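Local coordinates for protein protease (Penicillium cyclopium, PDB 5Z6O) that hydrolyses peptide bonds as a subtilisin-type serine protease of the proteinase K kind, probably cutting casein, gelatin and type IV collagen, at residues A[11-16]-A[24-29]; A[47-52]-A[213-218]; A[61-66]-A[108-113]; A[243-248]-A[253-258]. All blocks are in the same frame, centred on the assembly; numbering follows the deposited sequence.

Contact 1 of 4, residues A[11-16]-A[24-29]; sequences WGLSRI and TDYVYD
Ser14 of helix 11-16 and Tyr26, the first residue of strand 26-29, bring their backbones to a CA-to-CA distance of 4.2 Å. The short helix and strand axes approach to 6.9 Å at an angle of 58°. No direct hydrogen bond crosses here; water supplies the polar link. One molecule donates to both Ser14 O, at 2.8 Å, and Asp25 O, while another accepts from Ser14 OG and donates to Thr24 O; Ser14 OG is also hydrogen-bonded to Ala23 O. Beside them Ser14 CB sits 3.3 Å from Asp25 O, evidence that the loop before the strand is fitted closely to the helix. Tyr26 carries most of the side-chain contact. With CG anti to the backbone N (chi1 175°), its ring is carried to the Leu13-Ile16 side of the helix, and Tyr26 CD1 comes within 3.3 Å of Leu13 O. Leu13 CB meets Tyr26 CG at 4.0 Å, and Ile16 CD1 lies obliquely 4.0 Å from Tyr26 CE1. Tyr28 CD1 lies over one ring face, and the Tyr26 hydroxyl is hydrogen-bonded to Val88 O. With alanine at Tyr26, Val88 O would probably lose this partner and a gap would open beside Leu13 and Ile16. Strand 26-29 pairs antiparallel with strand 2-5, so the contact folds the connecting helix against the small two-stranded sheet built from the N-terminal part of this subtilase.

Contact 2 of 4, residues A[47-52]-A[213-218]; sequences IGHADF and TAAYPG
His49 and Ala215 join two elements of the subtilisin fold: the loop that follows strand 37-42, whose last residue is the probable charge-relay Asp42, and the beta-hairpin formed by strands 212-215 and 221-224. The methyl of Ala215 lies over one face of the imidazole in a CH-pi contact, CB being 3.7 Å from the ring centroid and 15° off the normal. The ring's edge is used as well. Tyr216 O lies near the ring plane, 3.1 Å from His49 CD2, and NE2 is hydrogen-bonded to Gly220 O in the turn of the hairpin. On the other nitrogen, Asp51 N donates to His49 ND1 at 3.0 Å with an N-H...acceptor angle of 172°, arriving almost in the ring plane. Gripped at both nitrogens, the imidazole is fixed in rotation, and ND1 as an acceptor is consistent with a neutral ring protonated on NE2. A leucine in place of His49 would probably leave Asp51 N and Gly220 O without their mates and the hairpin less firmly tied to the loop. A second tie runs through Ser79 of helix 73-82, whose OG is hydrogen-bonded both to Asp51 OD2 and to Ala215 N; the other carboxylate oxygen, Asp51 OD1, is bonded to Lys85 N. The Tyr216 side chain lies about 6 Å from that of His73, probably the charge-relay histidine. Beside the imidazole, Asp51 CB completes the apolar contact, 4.1 Å from Ala215 CB.

Contact 3 of 4, residues A[61-66]-A[108-113]; sequences NTADND and NSQVIA
Thr62 faces helix 108-113 with both its branches, the hydroxyl turned to a backbone carbonyl and the methyl to a side chain one helical turn's length farther on. Thr62 OG1 donates to Gln110 O at 2.8 Å, coming from 45° above the carbonyl plane instead of within it. The first torsion (chi1 68°) sets OG1 between the backbone N and the carbonyl carbon, and this same rotation brings Thr62 CG2 to 4.0 Å from Ala113 CB. In return, the extended Gln110 chain runs alongside the loop backbone, its CG 3.8 Å from Thr62 O, and its end reaches Ala63. The loop that presents Thr62 is stiffened from within. Asn61 OD1 accepts from Ala63 N at 2.9 Å, making an Asx turn, and also from Asp64 N at 3.0 Å. Asp64 OD1 forms a second Asx turn with Asp66 N, 2.9 Å away; Asn61 ND2 reaches that same oxygen from the opposite face of the carboxylate plane. Lys98 NZ also forms a salt bridge to Asp64 OD1, which would help to balance its charge. The internal bonds shape the loop, and the Thr62 bond with the Gln110 and Ala113 packing docks it onto helix 108-124, beside strand 56-61 at one edge of the parallel sheet of the subtilisin fold.

Contact 4 of 4, residues A[243-248]-A[253-258]; sequences ALEGTT and CARIVQ
Glu245 and Arg255 are joined by a bidentate salt bridge across the junction between helix 227-245 and helix 249-259 of the subtilase fold. The guanidinium is engaged side-on: Arg255 NE donates to Glu245 OE1 at 2.9 Å, on that oxygen's syn lone pair, and Arg255 NH1 donates to Glu245 OE2 at 2.8 Å, nearly straight at 177°. The two side chains meet at about a right angle, and the carboxylate and guanidinium planes are turned 38° apart, so the pair is twisted and not coplanar. A bend at the second torsion of Arg255 (chi2 61°) lays NE and NH1 toward the glutamate. On its far side Arg255 NH2 donates to Gln258 OE1 at 3.0 Å, one turn later in the same helix; this third bond helps to hold the group's rotation. Gly246, with positive phi, is the first residue to leave helical backbone angles. Deeper down, Ile256 packs on Val234, Ala238 and Leu241 of helix 227-245, and Cys253 anchors the second helix through its disulfide to Cys182. Thr247, which also touches Leu241, has its OG1 4.4 Å from Arg255 CB.

Contacts 1 and 2 are largely buried, whereas contacts 3 and 4 lie at the surface, and their chemistry differs broadly with that division. The buried pair sets rings against aliphatic groups, with water bridges added in contact 1 and a hydrogen-bonded imidazole in contact 2. The surface pair relies on polar bonds, a hydroxyl on a helix carbonyl in contact 3 and a full ion pair in contact 4. No helix or strand serves two contacts, but Asp29 OD2, 3.6 Å from Leu244 CD1, brings strand 26-29 of contact 1 against helix 227-245 of contact 4. Contact 3 is nested within the loop that contact 2 closes and lies across the chain's centre from contact 4, their centres about 31 Å apart.

Contact 1 of 4, residues A[11-16]-A[24-29]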
loop_
_atom_site.group_PDB
_atom_site.type_symbol
_atom_site.label_atom_id
_atom_site.label_comp_id
_atom_site.label_asym_id
_atom_site.label_seq_id
_atom_site.Cartn_x
_atom_site.Cartn_y
_atom_site.Cartn_z
ATOM N N TRP A 11 -12.680 -9.046 0.661
ATOM C CA TRP A 11 -13.697 -8.020 0.946
ATOM C C TRP A 11 -13.137 -6.613 0.804
ATOM O O TRP A 11 -13.893 -5.685 0.507
ATOM C CB TRP A 11 -14.305 -8.211 2.365
ATOM C CG TRP A 11 -13.354 -7.863 3.471
ATOM C CD1 TRP A 11 -12.457 -8.698 4.091
ATOM C CD2 TRP A 11 -13.188 -6.580 4.082
ATOM N NE1 TRP A 11 -11.733 -8.002 5.041
ATOM C CE2 TRP A 11 -12.140 -6.694 5.030
ATOM C CE3 TRP A 11 -13.784 -5.336 3.888
ATOM C CZ2 TRP A 11 -11.716 -5.621 5.812
ATOM C CZ3 TRP A 11 -13.337 -4.250 4.683
ATOM C CH2 TRP A 11 -12.352 -4.420 5.641
ATOM N N GLY A 12 -11.824 -6.429 0.956
ATOM C CA GLY A 12 -11.274 -5.076 0.893
ATOM C C GLY A 12 -11.405 -4.452 -0.491
ATOM O O GLY A 12 -11.664 -3.245 -0.621
ATOM N N LEU A 13 -11.283 -5.267 -1.546
ATOM C CA LEU A 13 -11.459 -4.746 -2.896
ATOM C C LEU A 13 -12.871 -4.229 -3.098
ATOM O O LEU A 13 -13.085 -3.104 -3.562
ATOM C CB LEU A 13 -11.163 -5.842 -3.933
ATOM C CG LEU A 13 -9.726 -6.363 -3.943
ATOM C CD1 LEU A 13 -9.626 -7.421 -5.044
ATOM C CD2 LEU A 13 -8.711 -5.230 -4.239
ATOM N N SER A 14 -13.866 -5.057 -2.805
ATOM C CA SER A 14 -15.217 -4.586 -3.061
ATOM C C SER A 14 -15.598 -3.450 -2.130
ATOM O O SER A 14 -16.416 -2.610 -2.506
ATOM C CB SER A 14 -16.209 -5.742 -2.944
ATOM O OG SER A 14 -15.859 -6.560 -1.857
ATOM N N ARG A 15 -14.976 -3.362 -0.943
ATOM C CA ARG A 15 -15.294 -2.256 -0.043
ATOM C C ARG A 15 -14.886 -0.926 -0.645
ATOM O O ARG A 15 -15.592 0.071 -0.465
ATOM C CB ARG A 15 -14.595 -2.442 1.307
ATOM C CG ARG A 15 -15.019 -1.395 2.380
ATOM C CD ARG A 15 -16.493 -1.552 2.689
ATOM N NE ARG A 15 -17.044 -0.449 3.495
ATOM C CZ ARG A 15 -17.525 0.680 2.981
ATOM N NH1 ARG A 15 -18.062 1.590 3.789
ATOM N NH2 ARG A 15 -17.513 0.882 1.660
ATOM N N ILE A 16 -13.714 -0.875 -1.299
ATOM C CA ILE A 16 -13.209 0.447 -1.696
ATOM C C ILE A 16 -13.906 1.011 -2.924
ATOM O O ILE A 16 -13.675 2.181 -3.262
ATOM C CB ILE A 16 -11.693 0.449 -1.955
ATOM C CG1 ILE A 16 -11.368 -0.461 -3.137
ATOM C CG2 ILE A 16 -10.978 0.044 -0.680
ATOM C CD1 ILE A 16 -9.991 -0.245 -3.785
ATOM N N THR A 24 -20.131 -7.002 -2.857
ATOM C CA THR A 24 -19.434 -8.221 -3.238
ATOM C C THR A 24 -18.578 -8.059 -4.471
ATOM O O THR A 24 -17.751 -8.930 -4.725
ATOM C CB THR A 24 -20.419 -9.369 -3.497
ATOM O OG1 THR A 24 -21.313 -8.977 -4.524
ATOM C CG2 THR A 24 -21.204 -9.705 -2.227
ATOM N N ASP A 25 -18.788 -7.003 -5.251
ATOM C CA ASP A 25 -18.089 -6.814 -6.514
ATOM C C ASP A 25 -17.154 -5.621 -6.449
ATOM O O ASP A 25 -17.455 -4.629 -5.798
ATOM C CB ASP A 25 -19.063 -6.556 -7.654
ATOM C CG ASP A 25 -20.136 -7.605 -7.748
ATOM O OD1 ASP A 25 -19.920 -8.737 -7.286
ATOM O OD2 ASP A 25 -21.193 -7.277 -8.299
ATOM N N TYR A 26 -16.050 -5.707 -7.170
ATOM C CA TYR A 26 -15.105 -4.595 -7.283
ATOM C C TYR A 26 -15.267 -3.937 -8.653
ATOM O O TYR A 26 -15.160 -4.606 -9.684
ATOM C CB TYR A 26 -13.687 -5.124 -7.061
ATOM C CG TYR A 26 -12.588 -4.094 -7.259
ATOM C CD1 TYR A 26 -12.737 -2.792 -6.808
ATOM C CD2 TYR A 26 -11.384 -4.452 -7.863
ATOM C CE1 TYR A 26 -11.689 -1.835 -7.004
ATOM C CE2 TYR A 26 -10.358 -3.523 -8.048
ATOM C CZ TYR A 26 -10.527 -2.227 -7.604
ATOM O OH TYR A 26 -9.528 -1.285 -7.807
ATOM N N VAL A 27 -15.542 -2.635 -8.667
ATOM C CA VAL A 27 -15.837 -1.888 -9.893
ATOM C C VAL A 27 -14.771 -0.810 -10.042
ATOM O O VAL A 27 -14.540 -0.046 -9.097
ATOM C CB VAL A 27 -17.239 -1.243 -9.847
ATOM C CG1 VAL A 27 -17.528 -0.554 -11.176
ATOM C CG2 VAL A 27 -18.301 -2.297 -9.529
ATOM N N TYR A 28 -14.145 -0.739 -11.223
ATOM C CA TYR A 28 -13.007 0.166 -11.414
ATOM C C TYR A 28 -12.917 0.535 -12.891
ATOM O O TYR A 28 -13.368 -0.204 -13.755
ATOM C CB TYR A 28 -11.688 -0.474 -10.906
ATOM C CG TYR A 28 -11.323 -1.755 -11.644
ATOM C CD1 TYR A 28 -11.855 -2.999 -11.259
ATOM C CD2 TYR A 28 -10.483 -1.716 -12.747
ATOM C CE1 TYR A 28 -11.535 -4.172 -11.964
ATOM C CE2 TYR A 28 -10.133 -2.880 -13.437
ATOM C CZ TYR A 28 -10.694 -4.090 -13.054
ATOM O OH TYR A 28 -10.300 -5.192 -13.744
ATOM N N ASP A 29 -12.318 1.674 -13.181
ATOM C CA ASP A 29 -12.114 2.065 -14.577
ATOM C C ASP A 29 -11.034 1.218 -15.243
ATOM O O ASP A 29 -10.004 0.899 -14.635
ATOM C CB ASP A 29 -11.700 3.536 -14.653
ATOM C CG ASP A 29 -11.617 4.009 -16.058
ATOM O OD1 ASP A 29 -12.706 4.210 -16.619
ATOM O OD2 ASP A 29 -10.497 4.096 -16.619
HETATM O O HOH W 1 -18.139 -2.292 -4.699
HETATM O O HOH W 2 -16.038 -9.414 -2.092
#

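Contact 2 of 4, residues A[47-52]-A[213-218]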
loop_
_atom_site.group_PDB
_atom_site.type_symbol
_atom_site.label_atom_id
_atom_site.label_comp_id
_atom_site.label_asym_id
_atom_site.label_seq_id
_atom_site.Cartn_x
_atom_site.Cartn_y
_atom_site.Cartn_z
ATOM N N ILE A 47 7.920 -12.917 -7.939
ATOM C CA ILE A 47 7.536 -12.273 -9.185
ATOM C C ILE A 47 7.025 -13.277 -10.202
ATOM O O ILE A 47 6.363 -12.876 -11.164
ATOM C CB ILE A 47 8.679 -11.419 -9.785
ATOM C CG1 ILE A 47 9.875 -12.269 -10.133
ATOM C CG2 ILE A 47 9.103 -10.233 -8.835
ATOM C CD1 ILE A 47 10.878 -11.522 -10.984
ATOM N N GLY A 48 7.262 -14.566 -9.984
ATOM C CA GLY A 48 6.715 -15.576 -10.885
ATOM C C GLY A 48 5.274 -15.928 -10.611
ATOM O O GLY A 48 4.672 -16.712 -11.345
ATOM N N HIS A 49 4.682 -15.350 -9.566
ATOM C CA HIS A 49 3.335 -15.737 -9.177
ATOM C C HIS A 49 2.342 -15.380 -10.266
ATOM O O HIS A 49 2.431 -14.329 -10.890
ATOM C CB HIS A 49 2.926 -15.034 -7.870
ATOM C CG HIS A 49 1.734 -15.653 -7.205
ATOM N ND1 HIS A 49 0.462 -15.591 -7.730
ATOM C CD2 HIS A 49 1.622 -16.310 -6.029
ATOM C CE1 HIS A 49 -0.374 -16.221 -6.926
ATOM N NE2 HIS A 49 0.306 -16.676 -5.890
ATOM N N ALA A 50 1.362 -16.254 -10.480
ATOM C CA ALA A 50 0.417 -16.006 -11.564
ATOM C C ALA A 50 -0.333 -14.686 -11.398
ATOM O O ALA A 50 -0.735 -14.076 -12.392
ATOM C CB ALA A 50 -0.575 -17.158 -11.674
ATOM N N ASP A 51 -0.522 -14.221 -10.157
ATOM C CA ASP A 51 -1.316 -13.025 -9.932
ATOM C C ASP A 51 -0.677 -11.778 -10.517
ATOM O O ASP A 51 -1.381 -10.792 -10.735
ATOM C CB ASP A 51 -1.538 -12.807 -8.422
ATOM C CG ASP A 51 -2.790 -11.995 -8.134
ATOM O OD1 ASP A 51 -3.807 -12.243 -8.791
ATOM O OD2 ASP A 51 -2.775 -11.121 -7.245
ATOM N N PHE A 52 0.642 -11.766 -10.743
ATOM C CA PHE A 52 1.258 -10.589 -11.348
ATOM C C PHE A 52 1.287 -10.618 -12.868
ATOM O O PHE A 52 1.489 -9.561 -13.492
ATOM C CB PHE A 52 2.690 -10.417 -10.798
ATOM C CG PHE A 52 2.704 -10.285 -9.299
ATOM C CD1 PHE A 52 2.146 -9.164 -8.684
ATOM C CD2 PHE A 52 3.216 -11.286 -8.519
ATOM C CE1 PHE A 52 2.125 -9.042 -7.290
ATOM C CE2 PHE A 52 3.200 -11.188 -7.098
ATOM C CZ PHE A 52 2.660 -10.060 -6.497
ATOM N N THR A 213 -7.240 -11.116 1.917
ATOM C CA THR A 213 -6.721 -12.250 1.164
ATOM C C THR A 213 -5.930 -11.766 -0.046
ATOM O O THR A 213 -6.405 -10.906 -0.802
ATOM C CB THR A 213 -7.879 -13.147 0.724
ATOM O OG1 THR A 213 -8.578 -13.569 1.907
ATOM C CG2 THR A 213 -7.382 -14.390 -0.093
ATOM N N ALA A 214 -4.740 -12.347 -0.258
ATOM C CA ALA A 214 -3.926 -11.972 -1.417
ATOM C C ALA A 214 -2.925 -13.092 -1.712
ATOM O O ALA A 214 -2.876 -14.103 -1.008
ATOM C CB ALA A 214 -3.193 -10.643 -1.172
ATOM N N ALA A 215 -2.099 -12.889 -2.743
ATOM C CA ALA A 215 -1.175 -13.935 -3.198
ATOM C C ALA A 215 -0.111 -14.249 -2.148
ATOM O O ALA A 215 0.288 -13.397 -1.343
ATOM C CB ALA A 215 -0.474 -13.471 -4.484
ATOM N N TYR A 216 0.391 -15.481 -2.187
ATOM C CA TYR A 216 1.444 -15.925 -1.291
ATOM C C TYR A 216 2.453 -16.725 -2.105
ATOM O O TYR A 216 2.079 -17.342 -3.105
ATOM C CB TYR A 216 0.820 -16.797 -0.191
ATOM C CG TYR A 216 1.479 -16.733 1.130
ATOM C CD1 TYR A 216 1.536 -15.547 1.850
ATOM C CD2 TYR A 216 2.019 -17.883 1.696
ATOM C CE1 TYR A 216 2.138 -15.504 3.089
ATOM C CE2 TYR A 216 2.624 -17.849 2.928
ATOM C CZ TYR A 216 2.683 -16.662 3.616
ATOM O OH TYR A 216 3.292 -16.646 4.855
ATOM N N PRO A 217 3.734 -16.673 -1.758
ATOM C CA PRO A 217 4.751 -17.350 -2.582
ATOM C C PRO A 217 4.395 -18.797 -2.886
ATOM O O PRO A 217 3.892 -19.534 -2.037
ATOM C CB PRO A 217 6.011 -17.262 -1.728
ATOM C CG PRO A 217 5.838 -15.978 -0.937
ATOM C CD PRO A 217 4.331 -15.977 -0.601
ATOM N N GLY A 218 4.635 -19.194 -4.135
ATOM C CA GLY A 218 4.404 -20.557 -4.551
ATOM C C GLY A 218 3.073 -20.815 -5.205
ATOM O O GLY A 218 2.743 -21.978 -5.433
#

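Contact 3 of 4, residues A[61-66]-A[108-113]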
loop_
_atom_site.group_PDB
_atom_site.type_symbol
_atom_site.label_atom_id
_atom_site.label_comp_id
_atom_site.label_asym_id
_atom_site.label_seq_id
_atom_site.Cartn_x
_atom_site.Cartn_y
_atom_site.Cartn_z
ATOM N N ASN A 61 17.965 -5.945 -3.725
ATOM C CA ASN A 61 17.914 -6.740 -2.503
ATOM C C ASN A 61 18.989 -6.155 -1.606
ATOM O O ASN A 61 20.173 -6.310 -1.899
ATOM C CB ASN A 61 18.160 -8.242 -2.790
ATOM C CG ASN A 61 18.051 -9.126 -1.548
ATOM O OD1 ASN A 61 18.068 -8.644 -0.402
ATOM N ND2 ASN A 61 17.924 -10.434 -1.767
ATOM N N THR A 62 18.598 -5.463 -0.544
ATOM C CA THR A 62 19.579 -4.931 0.398
ATOM C C THR A 62 19.683 -5.774 1.662
ATOM O O THR A 62 20.450 -5.426 2.571
ATOM C CB THR A 62 19.267 -3.494 0.772
ATOM O OG1 THR A 62 18.068 -3.466 1.544
ATOM C CG2 THR A 62 19.162 -2.590 -0.464
ATOM N N ALA A 63 18.963 -6.883 1.741
ATOM C CA ALA A 63 18.921 -7.700 2.947
ATOM C C ALA A 63 19.829 -8.921 2.899
ATOM O O ALA A 63 20.423 -9.262 3.916
ATOM C CB ALA A 63 17.495 -8.208 3.237
ATOM N N ASP A 64 19.878 -9.648 1.788
ATOM C CA ASP A 64 20.667 -10.882 1.725
ATOM C C ASP A 64 20.981 -11.189 0.260
ATOM O O ASP A 64 20.921 -10.300 -0.597
ATOM C CB ASP A 64 19.940 -12.033 2.447
ATOM C CG ASP A 64 18.563 -12.343 1.862
ATOM O OD1 ASP A 64 18.362 -12.163 0.647
ATOM O OD2 ASP A 64 17.671 -12.798 2.620
ATOM N N ASN A 65 21.375 -12.430 -0.020
ATOM C CA ASN A 65 21.766 -12.853 -1.357
ATOM C C ASN A 65 20.726 -13.746 -2.011
ATOM O O ASN A 65 21.024 -14.374 -3.030
ATOM C CB ASN A 65 23.114 -13.593 -1.314
ATOM C CG ASN A 65 24.276 -12.680 -1.008
ATOM O OD1 ASN A 65 25.189 -13.049 -0.269
ATOM N ND2 ASN A 65 24.245 -11.475 -1.564
ATOM N N ASP A 66 19.522 -13.846 -1.433
ATOM C CA ASP A 66 18.463 -14.713 -1.934
ATOM C C ASP A 66 17.348 -13.844 -2.517
ATOM O O ASP A 66 16.599 -13.208 -1.764
ATOM C CB ASP A 66 17.969 -15.577 -0.784
ATOM C CG ASP A 66 16.956 -16.603 -1.199
ATOM O OD1 ASP A 66 16.576 -16.686 -2.379
ATOM O OD2 ASP A 66 16.550 -17.376 -0.326
ATOM N N ASN A 108 17.484 -0.384 9.966
ATOM C CA ASN A 108 17.107 0.868 9.322
ATOM C C ASN A 108 18.015 1.184 8.146
ATOM O O ASN A 108 17.555 1.688 7.123
ATOM C CB ASN A 108 17.133 2.022 10.325
ATOM C CG ASN A 108 15.867 2.088 11.141
ATOM O OD1 ASN A 108 15.059 1.160 11.123
ATOM N ND2 ASN A 108 15.692 3.170 11.867
ATOM N N SER A 109 19.315 0.916 8.255
ATOM C CA SER A 109 20.152 1.314 7.135
ATOM C C SER A 109 19.840 0.490 5.875
ATOM O O SER A 109 19.869 1.037 4.765
ATOM C CB SER A 109 21.635 1.228 7.501
ATOM O OG SER A 109 21.995 -0.121 7.622
ATOM N N GLN A 110 19.486 -0.801 6.026
ATOM C CA GLN A 110 19.114 -1.617 4.852
ATOM C C GLN A 110 17.836 -1.104 4.206
ATOM O O GLN A 110 17.695 -1.109 2.968
ATOM C CB GLN A 110 18.850 -3.089 5.222
ATOM C CG GLN A 110 19.910 -3.825 5.962
ATOM C CD GLN A 110 19.503 -5.264 6.275
ATOM O OE1 GLN A 110 18.299 -5.630 6.252
ATOM N NE2 GLN A 110 20.494 -6.097 6.544
ATOM N N VAL A 111 16.860 -0.724 5.037
ATOM C CA VAL A 111 15.608 -0.169 4.507
ATOM C C VAL A 111 15.879 1.121 3.754
ATOM O O VAL A 111 15.364 1.348 2.642
ATOM C CB VAL A 111 14.602 0.065 5.646
ATOM C CG1 VAL A 111 13.345 0.777 5.115
ATOM C CG2 VAL A 111 14.239 -1.243 6.301
ATOM N N ILE A 112 16.667 2.019 4.364
ATOM C CA ILE A 112 16.917 3.300 3.726
ATOM C C ILE A 112 17.656 3.105 2.414
ATOM O O ILE A 112 17.381 3.803 1.431
ATOM C CB ILE A 112 17.678 4.238 4.695
ATOM C CG1 ILE A 112 16.761 4.582 5.864
ATOM C CG2 ILE A 112 18.166 5.512 3.962
ATOM C CD1 ILE A 112 17.422 5.330 6.959
ATOM N N ALA A 113 18.608 2.156 2.375
ATOM C CA ALA A 113 19.312 1.845 1.125
ATOM C C ALA A 113 18.337 1.405 0.031
ATOM O O ALA A 113 18.493 1.784 -1.141
ATOM C CB ALA A 113 20.373 0.761 1.380
#

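Contact 4 of 4, residues A[243-248]-A[253-258]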
loop_
_atom_site.group_PDB
_atom_site.type_symbol
_atom_site.label_atom_id
_atom_site.label_comp_id
_atom_site.label_asym_id
_atom_site.label_seq_id
_atom_site.Cartn_x
_atom_site.Cartn_y
_atom_site.Cartn_z
ATOM N N ALA A 243 -3.225 7.145 -13.081
ATOM C CA ALA A 243 -3.442 6.790 -14.479
ATOM C C ALA A 243 -4.803 7.267 -14.962
ATOM O O ALA A 243 -4.962 7.526 -16.156
ATOM C CB ALA A 243 -3.308 5.278 -14.683
ATOM N N LEU A 244 -5.776 7.418 -14.055
ATOM C CA LEU A 244 -7.133 7.832 -14.434
ATOM C C LEU A 244 -7.259 9.350 -14.566
ATOM O O LEU A 244 -7.699 9.862 -15.599
ATOM C CB LEU A 244 -8.136 7.304 -13.407
ATOM C CG LEU A 244 -9.593 7.766 -13.582
ATOM C CD1 LEU A 244 -10.151 7.167 -14.856
ATOM C CD2 LEU A 244 -10.454 7.371 -12.382
ATOM N N GLU A 245 -6.918 10.083 -13.518
ATOM C CA GLU A 245 -7.127 11.537 -13.439
ATOM C C GLU A 245 -5.866 12.337 -13.710
ATOM O O GLU A 245 -5.936 13.565 -13.840
ATOM C CB GLU A 245 -7.620 11.935 -12.041
ATOM C CG GLU A 245 -8.874 11.237 -11.593
ATOM C CD GLU A 245 -9.322 11.668 -10.204
ATOM O OE1 GLU A 245 -8.539 12.312 -9.473
ATOM O OE2 GLU A 245 -10.456 11.332 -9.835
ATOM N N GLY A 246 -4.717 11.687 -13.728
ATOM C CA GLY A 246 -3.468 12.395 -13.911
ATOM C C GLY A 246 -2.979 13.129 -12.680
ATOM O O GLY A 246 -2.148 14.036 -12.803
ATOM N N THR A 247 -3.485 12.801 -11.494
ATOM C CA THR A 247 -2.961 13.464 -10.304
ATOM C C THR A 247 -1.484 13.105 -10.119
ATOM O O THR A 247 -1.022 12.042 -10.517
ATOM C CB THR A 247 -3.799 13.100 -9.059
ATOM O OG1 THR A 247 -3.225 13.712 -7.889
ATOM C CG2 THR A 247 -3.839 11.631 -8.813
ATOM N N THR A 248 -0.720 14.037 -9.579
ATOM C CA THR A 248 0.711 13.800 -9.398
ATOM C C THR A 248 0.995 13.250 -7.992
ATOM O O THR A 248 0.173 13.352 -7.073
ATOM C CB THR A 248 1.496 15.095 -9.605
ATOM O OG1 THR A 248 0.899 16.111 -8.787
ATOM C CG2 THR A 248 1.442 15.517 -11.075
ATOM N N CYS A 253 -2.048 11.971 -1.961
ATOM C CA CYS A 253 -2.638 11.680 -0.653
ATOM C C CYS A 253 -3.813 12.605 -0.406
ATOM O O CYS A 253 -4.883 12.169 0.049
ATOM C CB CYS A 253 -1.578 11.813 0.456
ATOM S SG CYS A 253 -2.111 11.176 2.069
ATOM N N ALA A 254 -3.656 13.889 -0.773
ATOM C CA ALA A 254 -4.741 14.834 -0.514
ATOM C C ALA A 254 -5.977 14.494 -1.345
ATOM O O ALA A 254 -7.112 14.628 -0.857
ATOM C CB ALA A 254 -4.282 16.266 -0.814
ATOM N N ARG A 255 -5.769 14.016 -2.571
ATOM C CA ARG A 255 -6.897 13.645 -3.424
ATOM C C ARG A 255 -7.616 12.399 -2.891
ATOM O O ARG A 255 -8.852 12.328 -2.901
ATOM C CB ARG A 255 -6.394 13.411 -4.843
ATOM C CG ARG A 255 -7.461 12.905 -5.820
ATOM C CD ARG A 255 -8.611 13.897 -5.969
ATOM N NE ARG A 255 -9.515 13.397 -6.992
ATOM C CZ ARG A 255 -10.789 13.729 -7.083
ATOM N NH1 ARG A 255 -11.535 13.198 -8.046
ATOM N NH2 ARG A 255 -11.311 14.577 -6.201
ATOM N N ILE A 256 -6.855 11.409 -2.421
ATOM C CA ILE A 256 -7.468 10.235 -1.797
ATOM C C ILE A 256 -8.250 10.633 -0.552
ATOM O O ILE A 256 -9.361 10.142 -0.319
ATOM C CB ILE A 256 -6.388 9.189 -1.486
ATOM C CG1 ILE A 256 -5.936 8.557 -2.790
ATOM C CG2 ILE A 256 -6.874 8.141 -0.469
ATOM C CD1 ILE A 256 -4.569 7.871 -2.654
ATOM N N VAL A 257 -7.722 11.559 0.243
ATOM C CA VAL A 257 -8.452 11.952 1.443
ATOM C C VAL A 257 -9.744 12.686 1.069
ATOM O O VAL A 257 -10.794 12.505 1.710
ATOM C CB VAL A 257 -7.551 12.797 2.375
ATOM C CG1 VAL A 257 -8.394 13.462 3.453
ATOM C CG2 VAL A 257 -6.376 11.936 2.957
ATOM N N GLN A 258 -9.698 13.484 -0.007
ATOM C CA GLN A 258 -10.872 14.218 -0.476
ATOM C C GLN A 258 -11.962 13.265 -0.963
ATOM O O GLN A 258 -13.153 13.498 -0.728
ATOM C CB GLN A 258 -10.451 15.179 -1.600
ATOM C CG GLN A 258 -11.575 15.961 -2.201
ATOM C CD GLN A 258 -11.106 16.894 -3.308
ATOM O OE1 GLN A 258 -10.304 16.514 -4.169
ATOM N NE2 GLN A 258 -11.612 18.128 -3.289
#